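Local coordinates for ancylostoma secreted protein 1 (Necator americanus, PDB 3NT8) that is a secreted two-CAP-domain protein of the CRISP family, probably associated with the transition of infective hookworm larvae to parasitism, at residues F25-S30 with W74-E79. Sequence-based numbering, arbitrary orientation.
Sequences FGCSNS and WDCAME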
loop_
_atom_site.group_PDB
_atom_site.type_symbol
_atom_site.label_atom_id
_atom_site.label_comp_id
_atom_site.label_asym_id
_atom_site.label_seq_id
_atom_site.Cartn_x
_atom_site.Cartn_y
_atom_site.Cartn_z
ATOM N N PHE A 25 28.369 3.142 -2.371
ATOM C CA PHE A 25 27.376 4.042 -3.016
ATOM C C PHE A 25 27.419 4.046 -4.535
ATOM O O PHE A 25 26.462 3.622 -5.183
ATOM C CB PHE A 25 27.364 5.440 -2.389
ATOM C CG PHE A 25 27.007 5.419 -0.917
ATOM C CD1 PHE A 25 25.707 5.091 -0.500
ATOM C CD2 PHE A 25 27.967 5.684 0.053
ATOM C CE1 PHE A 25 25.383 5.049 0.833
ATOM C CE2 PHE A 25 27.640 5.608 1.408
ATOM C CZ PHE A 25 26.374 5.277 1.799
ATOM N N GLY A 26 28.541 4.479 -5.103
ATOM C CA GLY A 26 28.727 4.453 -6.550
ATOM C C GLY A 26 27.874 5.485 -7.247
ATOM O O GLY A 26 27.559 5.323 -8.423
ATOM N N CYS A 27 27.508 6.561 -6.544
ATOM C CA CYS A 27 26.712 7.623 -7.170
ATOM C C CYS A 27 27.596 8.691 -7.787
ATOM O O CYS A 27 28.632 9.063 -7.237
ATOM C CB CYS A 27 25.683 8.243 -6.212
ATOM S SG CYS A 27 24.620 7.040 -5.259
ATOM N N SER A 28 27.170 9.186 -8.935
ATOM C CA SER A 28 27.940 10.193 -9.645
ATOM C C SER A 28 27.674 11.585 -9.091
ATOM O O SER A 28 28.457 12.479 -9.284
ATOM C CB SER A 28 27.697 10.153 -11.163
ATOM O OG SER A 28 26.309 10.193 -11.561
ATOM N N ASN A 29 26.594 11.757 -8.344
ATOM C CA ASN A 29 26.205 13.122 -7.989
ATOM C C ASN A 29 27.288 13.739 -7.098
ATOM O O ASN A 29 27.677 13.129 -6.092
ATOM C CB ASN A 29 24.789 13.156 -7.377
ATOM C CG ASN A 29 24.415 14.506 -6.828
ATOM O OD1 ASN A 29 24.611 15.532 -7.459
ATOM N ND2 ASN A 29 23.854 14.510 -5.612
ATOM N N SER A 30 27.825 14.899 -7.515
ATOM C CA SER A 30 28.760 15.683 -6.682
ATOM C C SER A 30 28.041 16.699 -5.699
ATOM O O SER A 30 28.703 17.445 -4.996
ATOM C CB SER A 30 29.794 16.407 -7.582
ATOM O OG SER A 30 29.154 17.398 -8.381
ATOM N N TRP A 74 20.369 2.631 -0.306
ATOM C CA TRP A 74 20.486 3.856 -1.134
ATOM C C TRP A 74 20.190 3.688 -2.636
ATOM O O TRP A 74 20.569 2.695 -3.246
ATOM C CB TRP A 74 21.884 4.468 -0.928
ATOM C CG TRP A 74 21.999 5.869 -1.394
ATOM C CD1 TRP A 74 22.444 6.296 -2.632
ATOM C CD2 TRP A 74 21.694 7.042 -0.645
ATOM N NE1 TRP A 74 22.414 7.651 -2.683
ATOM C CE2 TRP A 74 21.986 8.142 -1.472
ATOM C CE3 TRP A 74 21.208 7.269 0.669
ATOM C CZ2 TRP A 74 21.788 9.460 -1.064
ATOM C CZ3 TRP A 74 21.001 8.584 1.088
ATOM C CH2 TRP A 74 21.311 9.665 0.222
ATOM N N ASP A 75 19.552 4.673 -3.268
ATOM C CA ASP A 75 19.337 4.534 -4.694
ATOM C C ASP A 75 19.886 5.738 -5.461
ATOM O O ASP A 75 19.451 6.863 -5.220
ATOM C CB ASP A 75 17.853 4.251 -4.977
ATOM C CG ASP A 75 17.577 3.985 -6.450
ATOM O OD1 ASP A 75 17.421 2.818 -6.825
ATOM O OD2 ASP A 75 17.511 4.951 -7.234
ATOM N N CYS A 76 20.838 5.531 -6.379
ATOM C CA CYS A 76 21.527 6.688 -6.985
ATOM C C CYS A 76 20.610 7.507 -7.885
ATOM O O CYS A 76 20.721 8.739 -7.934
ATOM C CB CYS A 76 22.809 6.326 -7.702
ATOM S SG CYS A 76 24.061 5.581 -6.613
ATOM N N ALA A 77 19.715 6.802 -8.572
ATOM C CA ALA A 77 18.806 7.337 -9.526
ATOM C C ALA A 77 17.793 8.154 -8.784
ATOM O O ALA A 77 17.393 9.242 -9.247
ATOM C CB ALA A 77 18.125 6.192 -10.287
ATOM N N MET A 78 17.349 7.653 -7.622
ATOM C CA MET A 78 16.413 8.424 -6.779
ATOM C C MET A 78 17.074 9.686 -6.276
ATOM O O MET A 78 16.486 10.752 -6.413
ATOM C CB MET A 78 15.831 7.605 -5.618
ATOM C CG MET A 78 14.653 6.779 -6.087
ATOM S SD MET A 78 14.309 5.527 -4.903
ATOM C CE MET A 78 13.726 6.574 -3.579
ATOM N N GLU A 79 18.296 9.560 -5.760
ATOM C CA GLU A 79 19.104 10.703 -5.327
ATOM C C GLU A 79 19.288 11.743 -6.421
ATOM O O GLU A 79 19.135 12.962 -6.177
ATOM C CB GLU A 79 20.477 10.258 -4.828
ATOM C CG GLU A 79 21.386 11.458 -4.347
ATOM C CD GLU A 79 22.804 11.072 -4.248
ATOM O OE1 GLU A 79 23.116 9.874 -4.115
ATOM O OE2 GLU A 79 23.675 11.950 -4.339
#
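The disulfide between Cys-27 and Cys-76 lies against the rim of an indole: Cys-27 SG, bonded to Cys-76 SG at 2.1 Å, also sits 3.4 Å from Trp-74 NE1, near the ring plane, a sulfur-aromatic contact made at the edge. With SG anti to the carbonyl carbon, each cysteine turns its sulfur toward the other segment, and the bridge closes with a left-handed twist (-74° about the S-S bond). Phe-25 approaches the same indole over one face. Its CD1 lies 3.9 Å from Trp-74 CG, and the two rings form a T-shaped pair with planes 78° apart. The indole N-H is directed to Glu-79 within the helical turn that follows: Trp-74 NE1 donates to Glu-79 OE1 at 2.7 Å, almost in the ring plane, which holds the indole's rotation. With CG anti to the backbone N and an extended chain beyond it, the carboxylate of Glu-79 reaches back toward residues 25-30. There Asn-29 ND2 gives a nearly straight bond (171°) to Glu-79 OE2, 2.9 Å long, meeting the oxygen on its anti side, somewhat out of the carboxylate plane. Arg-37 forms a salt bridge with that oxygen, so the buried carboxylate is gripped through both oxygens and its negative charge is probably stabilised; Asn-29 ND2 also donates to Gln-83. Asp-75 N-caps the helix by accepting from Met-78 N. The contact thus ties the loop leading into helix 34-52 to the start of helix 76-85 in the first CAP domain, while Trp-74, on the short edge strand 73-74, packs on Leu-160 and Cys-162 of the adjacent parallel strand 159-167.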